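Local coordinates for protein sulfide-quinone reductase (Aquifex aeolicus, PDB 3HYW) that oxidises hydrogen sulfide with a quinone as electron acceptor, using FAD and building up polysulfur on active-site cysteines as a trimeric monotopic membrane flavoprotein, at residues V267-N272 against V295-P300; P107-G112 against A126-E131; N86-Q91 against I96-L101; A16-L21 against F69-I74. All coordinates share one frame; numbering follows the deposited sequence.

Overall arrangement
All four contacts belong to the pyridine nucleotide-disulphide oxidoreductase fold. Interactions 3 and 4 are buried and meet at the parallel sheet of the FAD-binding part: interaction 4 packs helix 12-24 on edge strand 71-74, while interaction 3 joins a hairpin and returns into strand 100-103 of that sheet. They touch where Ile96 CD1 lies 3.6 Å from Ile74 CD1. Interactions 1 and 2 are smaller surface contacts, one between loops flanking strand 289-291, the other between strand 108-110 of the second, mixed sheet and helix 126-141. Main-chain hydrogen bonds cross only in interaction 3; methyl groups, aromatic rings and, in interaction 1, asparagine amides carry the others.

Interaction 1 (V267-N272 against V295-P300); sequences VANPAN and VTAIPP
The carboxamide of Asn269 meets the methyl group of Ala297 on its ND2 side, with the methyl raised from the amide plane, while the carboxamide of Asn272 approaches the same methyl through its oxygen. The Asn269 amide is set as in an Asx turn: its OD1 turns back toward its own loop and receives the backbone N of Ala271 at 2.8 Å, a bond made weak by its bent N-H...O angle of 127°. The N of Asn272 adds a longer, weak bond to the same oxygen. A further weak bond, from the N of Asn272 to the O of Asn269, closes the loop around Pro270 and Ala271, whose backbone angles fit a type I turn. Across the gap, Ala297 lies in the connection that leads from strand 289-291, the edge of the parallel sheet of the FAD-binding part, to helix 314-332. Its CB points at the turn, whereas Thr296 and Ile298 turn their side chains away and pack on Met320 of that helix. The two loops are also tied through a third piece of chain, since Val267 pairs with Ile276 and both Val295 and Ala297 make main-chain bonds to Val275. The oxygen OD1 of Asn272 is taken by the N of Met274. The contact is light van der Waals packing at the surface: one methyl set against two polar amides, whose oxygens bond within or next to their own loop. The side chain of Ala297 is about 12 Å from the FAD. The backbone course puts CB of Asn269 4.1 Å from Ala297 CB; with CG anti to the backbone N (chi1 177°), the amide swings across and ND2 comes to 3.9 Å from that methyl.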
# COMPACT_ATOMS: atom_id res chain seq x y z
N VAL A 267 -5.89 -20.39 40.00
CA VAL A 267 -5.73 -21.23 38.81
C VAL A 267 -6.51 -20.66 37.62
O VAL A 267 -6.01 -20.62 36.50
CB VAL A 267 -6.16 -22.70 39.08
CG1 VAL A 267 -6.05 -23.55 37.81
CG2 VAL A 267 -5.33 -23.31 40.21
N ALA A 268 -7.75 -20.23 37.88
CA ALA A 268 -8.60 -19.63 36.84
C ALA A 268 -8.45 -18.12 36.81
O ALA A 268 -8.74 -17.45 37.80
CB ALA A 268 -10.06 -20.02 37.06
N ASN A 269 -7.98 -17.59 35.68
CA ASN A 269 -7.93 -16.14 35.45
C ASN A 269 -9.33 -15.53 35.60
O ASN A 269 -10.26 -15.98 34.94
CB ASN A 269 -7.36 -15.86 34.04
CG ASN A 269 -7.32 -14.38 33.69
OD1 ASN A 269 -8.34 -13.68 33.74
ND2 ASN A 269 -6.15 -13.89 33.30
N PRO A 270 -9.49 -14.52 36.48
CA PRO A 270 -10.81 -13.94 36.74
C PRO A 270 -11.55 -13.47 35.48
O PRO A 270 -12.75 -13.75 35.33
CB PRO A 270 -10.50 -12.74 37.64
CG PRO A 270 -9.22 -13.07 38.29
CD PRO A 270 -8.44 -13.87 37.28
N ALA A 271 -10.82 -12.80 34.60
CA ALA A 271 -11.39 -12.16 33.40
C ALA A 271 -11.93 -13.13 32.35
O ALA A 271 -12.89 -12.81 31.66
CB ALA A 271 -10.37 -11.21 32.77
N ASN A 272 -11.32 -14.31 32.23
CA ASN A 272 -11.64 -15.23 31.13
C ASN A 272 -11.73 -16.72 31.47
O ASN A 272 -12.07 -17.52 30.61
CB ASN A 272 -10.65 -15.02 29.97
CG ASN A 272 -9.20 -15.04 30.43
OD1 ASN A 272 -8.79 -15.90 31.20
ND2 ASN A 272 -8.42 -14.08 29.94
N VAL A 295 -6.33 -22.90 26.12
CA VAL A 295 -6.88 -22.67 27.46
C VAL A 295 -5.96 -21.84 28.36
O VAL A 295 -6.38 -21.39 29.42
CB VAL A 295 -7.26 -24.01 28.15
CG1 VAL A 295 -6.02 -24.72 28.70
CG2 VAL A 295 -8.29 -23.77 29.25
N THR A 296 -4.71 -21.63 27.93
CA THR A 296 -3.75 -20.85 28.73
C THR A 296 -3.99 -19.34 28.63
O THR A 296 -4.25 -18.81 27.56
CB THR A 296 -2.28 -21.17 28.36
OG1 THR A 296 -2.02 -20.90 26.97
CG2 THR A 296 -1.96 -22.63 28.67
N ALA A 297 -3.91 -18.66 29.77
CA ALA A 297 -4.09 -17.21 29.79
C ALA A 297 -2.80 -16.51 29.37
O ALA A 297 -1.83 -16.44 30.12
CB ALA A 297 -4.53 -16.75 31.18
N ILE A 298 -2.80 -15.98 28.15
CA ILE A 298 -1.66 -15.23 27.64
C ILE A 298 -2.17 -13.82 27.34
O ILE A 298 -3.16 -13.68 26.63
CB ILE A 298 -1.05 -15.87 26.36
CG1 ILE A 298 -0.58 -17.30 26.62
CG2 ILE A 298 0.13 -15.04 25.83
CD1 ILE A 298 -0.08 -18.01 25.36
N PRO A 299 -1.50 -12.79 27.90
CA PRO A 299 -1.96 -11.41 27.68
C PRO A 299 -1.91 -11.05 26.19
O PRO A 299 -1.12 -11.64 25.45
CB PRO A 299 -0.95 -10.58 28.48
CG PRO A 299 -0.34 -11.55 29.47
CD PRO A 299 -0.29 -12.84 28.73
N PRO A 300 -2.76 -10.11 25.74
CA PRO A 300 -2.74 -9.74 24.32
C PRO A 300 -1.44 -9.05 23.90
O PRO A 300 -0.81 -8.37 24.71
CB PRO A 300 -3.94 -8.81 24.17
CG PRO A 300 -4.19 -8.28 25.53
CD PRO A 300 -3.80 -9.37 26.48

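Interaction 2 (P107-G112 against A126-E131); sequences PKLVFG and AEHALE. With SO4 (sulfate ion), chain N.
This is an offset edge-to-face aromatic contact at the surface, between the end of strand 108-110 and the first turns of helix 126-141. Phe111 presents the edge of its ring to the face of the His128 imidazole; the ring centroids are 5.6 Å apart and the planes make an angle of 63°. Its CZ lies over one face of His128 and is 4.1 Å from NE2. The two side chains come from opposite directions, His128 reaching out from the helix and Phe111 from the turn after the strand. Leu109 supplies the second touch, its CD1 being 3.9 Å from CE1 of His128, and it approaches the imidazole obliquely. Strand 108-110 is the outermost strand of the mixed sheet of this two-dinucleotide-domain type of flavoprotein, paired antiparallel with strand 247-255. Phe111 leaves it through an inverse gamma turn, closed by a weak bond from the N of Gly112 to the O of Val110. Pro107 touches the FAD, and Leu109 packs on Phe254, a residue of the sulfide pocket. The helix is tied to the cofactor side as well: Glu127 makes a salt bridge with Arg36, an FAD-binding residue, and a hydrogen bond with Tyr38. Lys108 takes another course, with CG anti to its N (chi1 178°) and a bend at chi2, carrying NZ to 3.2 Å from O2 of a sulfate ion that probably comes from the crystallisation liquor. The same sulfate is bound by NZ of Lys77 and by the backbone N atoms of Glu258 and Val259, at the start of helix 258-261.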
# COMPACT_ATOMS: atom_id res chain seq x y z
N PRO A 107 -10.36 -24.14 23.50
CA PRO A 107 -11.27 -22.99 23.67
C PRO A 107 -12.68 -23.37 24.13
O PRO A 107 -13.27 -24.34 23.62
CB PRO A 107 -11.34 -22.38 22.27
CG PRO A 107 -10.97 -23.47 21.33
CD PRO A 107 -10.11 -24.46 22.08
N LYS A 108 -13.22 -22.62 25.08
CA LYS A 108 -14.66 -22.62 25.28
C LYS A 108 -15.25 -21.47 24.48
O LYS A 108 -14.85 -20.32 24.64
CB LYS A 108 -15.02 -22.54 26.76
CG LYS A 108 -16.52 -22.50 27.02
CD LYS A 108 -16.89 -23.28 28.24
CE LYS A 108 -18.37 -23.12 28.55
NZ LYS A 108 -18.65 -23.42 29.98
N LEU A 109 -16.21 -21.78 23.63
CA LEU A 109 -16.69 -20.83 22.64
C LEU A 109 -17.73 -19.89 23.22
O LEU A 109 -18.66 -20.33 23.90
CB LEU A 109 -17.26 -21.56 21.43
CG LEU A 109 -16.33 -22.62 20.81
CD1 LEU A 109 -17.02 -23.31 19.65
CD2 LEU A 109 -15.02 -22.02 20.38
N VAL A 110 -17.55 -18.60 22.95
CA VAL A 110 -18.53 -17.57 23.33
C VAL A 110 -19.04 -16.88 22.07
O VAL A 110 -18.29 -16.16 21.39
CB VAL A 110 -17.94 -16.52 24.29
CG1 VAL A 110 -18.98 -15.45 24.67
CG2 VAL A 110 -17.38 -17.19 25.54
N PHE A 111 -20.31 -17.11 21.75
CA PHE A 111 -20.97 -16.48 20.61
C PHE A 111 -21.57 -15.15 21.05
O PHE A 111 -22.78 -15.02 21.23
CB PHE A 111 -22.02 -17.42 20.02
CG PHE A 111 -21.43 -18.70 19.48
CD1 PHE A 111 -20.94 -18.75 18.18
CD2 PHE A 111 -21.34 -19.83 20.28
CE1 PHE A 111 -20.38 -19.92 17.69
CE2 PHE A 111 -20.78 -21.01 19.79
CZ PHE A 111 -20.30 -21.05 18.49
N GLY A 112 -20.68 -14.16 21.23
CA GLY A 112 -21.00 -12.90 21.88
C GLY A 112 -21.96 -11.95 21.19
O GLY A 112 -22.65 -11.20 21.86
N ALA A 126 -15.61 -29.75 14.93
CA ALA A 126 -16.04 -30.61 13.84
C ALA A 126 -17.56 -30.57 13.70
O ALA A 126 -18.09 -30.50 12.59
CB ALA A 126 -15.57 -32.04 14.08
N GLU A 127 -18.24 -30.61 14.84
CA GLU A 127 -19.70 -30.63 14.93
C GLU A 127 -20.33 -29.36 14.35
O GLU A 127 -21.29 -29.43 13.59
CB GLU A 127 -20.12 -30.84 16.38
CG GLU A 127 -19.82 -32.25 16.93
CD GLU A 127 -18.41 -32.42 17.48
OE1 GLU A 127 -17.66 -31.42 17.60
OE2 GLU A 127 -18.04 -33.57 17.81
N HIS A 128 -19.77 -28.20 14.71
CA HIS A 128 -20.20 -26.92 14.13
C HIS A 128 -19.87 -26.81 12.64
O HIS A 128 -20.68 -26.32 11.85
CB HIS A 128 -19.55 -25.75 14.87
CG HIS A 128 -20.14 -25.46 16.22
ND1 HIS A 128 -19.40 -25.50 17.38
CD2 HIS A 128 -21.40 -25.10 16.59
CE1 HIS A 128 -20.17 -25.19 18.40
NE2 HIS A 128 -21.39 -24.95 17.95
N ALA A 129 -18.67 -27.24 12.25
CA ALA A 129 -18.25 -27.20 10.84
C ALA A 129 -19.18 -28.01 9.92
O ALA A 129 -19.46 -27.60 8.80
CB ALA A 129 -16.79 -27.67 10.68
N LEU A 130 -19.67 -29.14 10.42
CA LEU A 130 -20.62 -29.96 9.67
C LEU A 130 -21.97 -29.28 9.45
O LEU A 130 -22.56 -29.39 8.38
CB LEU A 130 -20.78 -31.34 10.32
CG LEU A 130 -19.54 -32.22 10.10
CD1 LEU A 130 -19.43 -33.32 11.13
CD2 LEU A 130 -19.48 -32.79 8.68
N GLU A 131 -22.44 -28.56 10.47
CA GLU A 131 -23.64 -27.72 10.35
C GLU A 131 -23.44 -26.62 9.30
O GLU A 131 -24.35 -26.33 8.52
CB GLU A 131 -24.00 -27.09 11.70
CG GLU A 131 -24.27 -28.09 12.82
CD GLU A 131 -24.85 -27.44 14.08
OE1 GLU A 131 -24.49 -26.27 14.38
OE2 GLU A 131 -25.66 -28.09 14.77
S SO4 N . -16.62 -27.38 30.89
O1 SO4 N . -17.96 -27.95 30.92
O2 SO4 N . -16.77 -25.94 30.71
O3 SO4 N . -15.91 -27.68 32.13
O4 SO4 N . -15.90 -27.96 29.76

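Interaction 3 (N86-Q91 against I96-L101); sequences NTVTTQ and IEYDYL
Tyr98 lays its ring against the backbone of Asn86, and from CG outward the ring atoms meet parts of that residue. At CB, the torsion sets CG between the backbone N and the carbonyl carbon (chi1 64°), which folds the ring back over the backbone of Asn86 at the start of strand 87-90. CG lies 3.7 Å from the O of Asn86, CD1 meets the same oxygen at 3.3 Å, CE1 meets the N of Thr87 at 3.3 Å, and CE2 passes OD1 of Asn86. The hydroxyl end lies near the CA of Asn86. CB of Asn86 makes a CH-pi contact over the ring, 4.1 Å from its centroid. CG2 of Val88 approaches the ring obliquely, 3.8 Å from CD1 of Tyr98, and also touches CD1 of Leu101. The frame is a beta hairpin, strands 87-90 and 95-97, in which Val88 and Ile96 form a hydrogen-bonded antiparallel pair. A G1 bulge places Asn86 and Thr87 opposite Asp82, and Asn288 satisfies OD1 of Asn86. Because the O of Asn86 accepts the N of Tyr98 and lies over the ring of that same residue, while CB of Leu101 backs the opposite face, ring and bulge would be held in one orientation.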
# COMPACT_ATOMS: atom_id res chain seq x y z
N ASN A 86 -5.14 -32.40 45.13
CA ASN A 86 -4.56 -32.98 43.91
C ASN A 86 -5.49 -33.99 43.24
O ASN A 86 -5.09 -35.11 42.92
CB ASN A 86 -3.19 -33.62 44.18
CG ASN A 86 -2.17 -32.64 44.70
OD1 ASN A 86 -1.91 -31.61 44.08
ND2 ASN A 86 -1.59 -32.94 45.85
N THR A 87 -6.74 -33.58 43.02
CA THR A 87 -7.73 -34.47 42.40
C THR A 87 -8.48 -33.82 41.25
O THR A 87 -8.63 -32.60 41.19
CB THR A 87 -8.77 -34.97 43.41
OG1 THR A 87 -9.43 -33.84 44.00
CG2 THR A 87 -8.13 -35.83 44.50
N VAL A 88 -8.95 -34.67 40.34
CA VAL A 88 -9.88 -34.29 39.29
C VAL A 88 -11.12 -35.17 39.44
O VAL A 88 -11.02 -36.37 39.70
CB VAL A 88 -9.26 -34.49 37.88
CG1 VAL A 88 -10.21 -33.99 36.78
CG2 VAL A 88 -7.93 -33.76 37.77
N THR A 89 -12.29 -34.56 39.28
CA THR A 89 -13.55 -35.30 39.32
C THR A 89 -14.23 -35.21 37.96
O THR A 89 -14.33 -34.13 37.39
CB THR A 89 -14.49 -34.77 40.42
OG1 THR A 89 -13.74 -34.51 41.61
CG2 THR A 89 -15.60 -35.78 40.72
N THR A 90 -14.68 -36.35 37.45
CA THR A 90 -15.37 -36.40 36.17
C THR A 90 -16.87 -36.18 36.34
O THR A 90 -17.37 -36.17 37.47
CB THR A 90 -15.10 -37.72 35.41
OG1 THR A 90 -15.60 -38.82 36.17
CG2 THR A 90 -13.61 -37.92 35.15
N GLN A 91 -17.58 -36.02 35.22
CA GLN A 91 -19.02 -35.78 35.23
C GLN A 91 -19.82 -36.89 35.92
O GLN A 91 -20.81 -36.62 36.60
CB GLN A 91 -19.52 -35.55 33.79
CG GLN A 91 -20.88 -34.88 33.69
CD GLN A 91 -21.07 -34.10 32.39
OE1 GLN A 91 -20.58 -34.50 31.33
NE2 GLN A 91 -21.78 -32.98 32.48
N ILE A 96 -10.15 -38.90 40.38
CA ILE A 96 -8.83 -39.30 39.91
C ILE A 96 -7.77 -38.43 40.60
O ILE A 96 -7.80 -37.21 40.50
CB ILE A 96 -8.73 -39.18 38.37
CG1 ILE A 96 -9.77 -40.08 37.70
CG2 ILE A 96 -7.34 -39.58 37.87
CD1 ILE A 96 -10.58 -39.40 36.65
N GLU A 97 -6.85 -39.08 41.30
CA GLU A 97 -5.78 -38.38 42.00
C GLU A 97 -4.60 -38.21 41.06
O GLU A 97 -4.37 -39.03 40.17
CB GLU A 97 -5.38 -39.16 43.26
CG GLU A 97 -4.81 -38.29 44.37
CD GLU A 97 -5.26 -38.75 45.73
OE1 GLU A 97 -6.39 -38.38 46.14
OE2 GLU A 97 -4.50 -39.48 46.41
N TYR A 98 -3.85 -37.12 41.23
CA TYR A 98 -2.69 -36.86 40.39
C TYR A 98 -1.49 -36.38 41.18
O TYR A 98 -1.63 -35.79 42.25
CB TYR A 98 -3.04 -35.87 39.26
CG TYR A 98 -3.42 -34.48 39.72
CD1 TYR A 98 -4.76 -34.09 39.78
CD2 TYR A 98 -2.45 -33.54 40.08
CE1 TYR A 98 -5.13 -32.80 40.19
CE2 TYR A 98 -2.80 -32.26 40.50
CZ TYR A 98 -4.14 -31.90 40.55
OH TYR A 98 -4.48 -30.64 40.97
N ASP A 99 -0.30 -36.64 40.64
CA ASP A 99 0.93 -36.05 41.14
C ASP A 99 1.20 -34.76 40.36
O ASP A 99 1.66 -33.76 40.92
CB ASP A 99 2.09 -37.04 40.98
CG ASP A 99 1.91 -38.28 41.83
OD1 ASP A 99 1.57 -38.13 43.02
OD2 ASP A 99 2.09 -39.40 41.32
N TYR A 100 0.90 -34.80 39.06
CA TYR A 100 0.96 -33.62 38.20
C TYR A 100 -0.29 -33.56 37.34
O TYR A 100 -0.82 -34.60 36.96
CB TYR A 100 2.21 -33.65 37.31
CG TYR A 100 3.51 -33.79 38.07
CD1 TYR A 100 4.27 -32.67 38.40
CD2 TYR A 100 3.97 -35.04 38.47
CE1 TYR A 100 5.46 -32.80 39.12
CE2 TYR A 100 5.14 -35.18 39.19
CZ TYR A 100 5.88 -34.07 39.50
OH TYR A 100 7.06 -34.22 40.21
N LEU A 101 -0.74 -32.34 37.03
CA LEU A 101 -1.93 -32.14 36.21
C LEU A 101 -1.62 -31.23 35.02
O LEU A 101 -1.04 -30.16 35.19
CB LEU A 101 -3.06 -31.52 37.04
CG LEU A 101 -4.34 -31.12 36.29
CD1 LEU A 101 -5.15 -32.35 35.92
CD2 LEU A 101 -5.19 -30.15 37.08

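Interaction 4 (A16-L21 against F69-I74); sequences ATAYNL and FNIEFI
The hydroxyl oxygen of Tyr19 is hydrogen-bonded to the carbonyl oxygen of Val393 and at the same time rests against the ring of Phe69, 3.6 Å from CE2. The two rings meet obliquely, with centroids 5.3 Å apart and planes at 66°. CZ and OH of the tyrosine touch CD2 and CE2 of the phenylalanine. Tyr19 holds CG anti to its carbonyl carbon (chi1 -73°), and the ring runs out from helix 12-24 past Ile71 before it reaches Phe69. Ile71 meets it at about a right angle, its CD1 3.9 Å from CD1 of Tyr19. The same methyl also touches CB of Ala18, at 4.1 Å, and so sits against two successive helix residues. This is the packing of a Rossmann-type domain: helix 12-24 begins within the glycine-rich segment Gly9 to Gly13, which binds FAD, and it lies against the parallel sheet. Strand 71-74 is the outermost strand on this side, hydrogen-bonded to strand 29-33, whose Ile30 also touches Ala18 and Leu21. The chain at Phe69 and Asn70 is also held to the helix by hydrogen bonds, from Arg22 NE to the O of Phe69 and from Arg22 NH2 to the O of Asn70. Across the contact itself only carbon surfaces and one hydroxyl meet. The bond to Val393 gives that buried hydroxyl a polar partner, which would limit rotation of the tyrosine and fix the surface on which Phe69 and Ile71 pack.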
# COMPACT_ATOMS: atom_id res chain seq x y z
N ALA A 16 -0.09 -34.01 22.60
CA ALA A 16 1.33 -33.68 22.52
C ALA A 16 2.03 -33.81 23.86
O ALA A 16 3.13 -34.37 23.94
CB ALA A 16 1.53 -32.27 21.94
N THR A 17 1.40 -33.32 24.92
CA THR A 17 1.98 -33.42 26.26
C THR A 17 2.05 -34.88 26.74
O THR A 17 3.09 -35.31 27.21
CB THR A 17 1.23 -32.53 27.30
OG1 THR A 17 0.98 -31.24 26.72
CG2 THR A 17 2.09 -32.34 28.55
N ALA A 18 0.95 -35.62 26.61
CA ALA A 18 0.93 -37.04 26.98
C ALA A 18 1.98 -37.88 26.24
O ALA A 18 2.68 -38.67 26.86
CB ALA A 18 -0.46 -37.63 26.78
N TYR A 19 2.08 -37.70 24.92
CA TYR A 19 3.08 -38.43 24.12
C TYR A 19 4.50 -38.00 24.48
O TYR A 19 5.39 -38.85 24.58
CB TYR A 19 2.84 -38.25 22.62
CG TYR A 19 1.65 -38.98 22.02
CD1 TYR A 19 0.63 -39.51 22.82
CD2 TYR A 19 1.51 -39.10 20.64
CE1 TYR A 19 -0.47 -40.16 22.26
CE2 TYR A 19 0.42 -39.73 20.07
CZ TYR A 19 -0.56 -40.26 20.88
OH TYR A 19 -1.64 -40.89 20.30
N ASN A 20 4.71 -36.70 24.70
CA ASN A 20 6.04 -36.20 25.07
C ASN A 20 6.49 -36.81 26.40
O ASN A 20 7.61 -37.28 26.53
CB ASN A 20 6.08 -34.67 25.18
CG ASN A 20 6.17 -33.98 23.83
OD1 ASN A 20 6.87 -34.42 22.92
ND2 ASN A 20 5.48 -32.85 23.71
N LEU A 21 5.58 -36.82 27.38
CA LEU A 21 5.82 -37.45 28.68
C LEU A 21 6.10 -38.94 28.57
O LEU A 21 7.01 -39.46 29.23
CB LEU A 21 4.63 -37.21 29.61
CG LEU A 21 4.52 -35.82 30.25
CD1 LEU A 21 3.14 -35.66 30.87
CD2 LEU A 21 5.62 -35.60 31.29
N PHE A 69 0.09 -47.07 23.78
CA PHE A 69 1.18 -46.22 24.26
C PHE A 69 1.20 -46.15 25.78
O PHE A 69 1.78 -45.24 26.37
CB PHE A 69 1.09 -44.82 23.62
CG PHE A 69 0.92 -44.86 22.12
CD1 PHE A 69 1.80 -45.62 21.33
CD2 PHE A 69 -0.11 -44.17 21.51
CE1 PHE A 69 1.64 -45.67 19.94
CE2 PHE A 69 -0.27 -44.21 20.12
CZ PHE A 69 0.60 -44.97 19.34
N ASN A 70 0.58 -47.16 26.41
CA ASN A 70 0.42 -47.23 27.87
C ASN A 70 -0.18 -45.96 28.49
O ASN A 70 0.25 -45.50 29.55
CB ASN A 70 1.74 -47.64 28.54
CG ASN A 70 2.23 -49.01 28.08
OD1 ASN A 70 3.44 -49.25 27.99
ND2 ASN A 70 1.30 -49.91 27.78
N ILE A 71 -1.17 -45.39 27.80
CA ILE A 71 -1.89 -44.21 28.30
C ILE A 71 -3.33 -44.62 28.57
O ILE A 71 -4.00 -45.18 27.70
CB ILE A 71 -1.80 -43.02 27.30
CG1 ILE A 71 -0.35 -42.51 27.21
CG2 ILE A 71 -2.75 -41.87 27.71
CD1 ILE A 71 -0.06 -41.66 25.97
N GLU A 72 -3.80 -44.37 29.79
CA GLU A 72 -5.18 -44.67 30.15
C GLU A 72 -6.09 -43.57 29.61
O GLU A 72 -5.84 -42.39 29.85
CB GLU A 72 -5.32 -44.81 31.67
CG GLU A 72 -6.74 -45.10 32.15
CD GLU A 72 -6.90 -44.94 33.65
OE1 GLU A 72 -6.12 -44.17 34.27
OE2 GLU A 72 -7.82 -45.57 34.21
N PHE A 73 -7.13 -43.96 28.88
CA PHE A 73 -8.10 -43.02 28.34
C PHE A 73 -9.42 -43.10 29.09
O PHE A 73 -10.00 -44.18 29.22
CB PHE A 73 -8.32 -43.26 26.85
CG PHE A 73 -9.24 -42.27 26.18
CD1 PHE A 73 -10.39 -42.70 25.52
CD2 PHE A 73 -8.96 -40.90 26.21
CE1 PHE A 73 -11.24 -41.79 24.89
CE2 PHE A 73 -9.81 -39.98 25.60
CZ PHE A 73 -10.95 -40.42 24.93
N ILE A 74 -9.87 -41.96 29.61
CA ILE A 74 -11.19 -41.84 30.22
C ILE A 74 -12.02 -40.92 29.33
O ILE A 74 -11.76 -39.72 29.25
CB ILE A 74 -11.11 -41.31 31.67
CG1 ILE A 74 -10.31 -42.27 32.56
CG2 ILE A 74 -12.53 -41.10 32.25
CD1 ILE A 74 -9.93 -41.72 33.91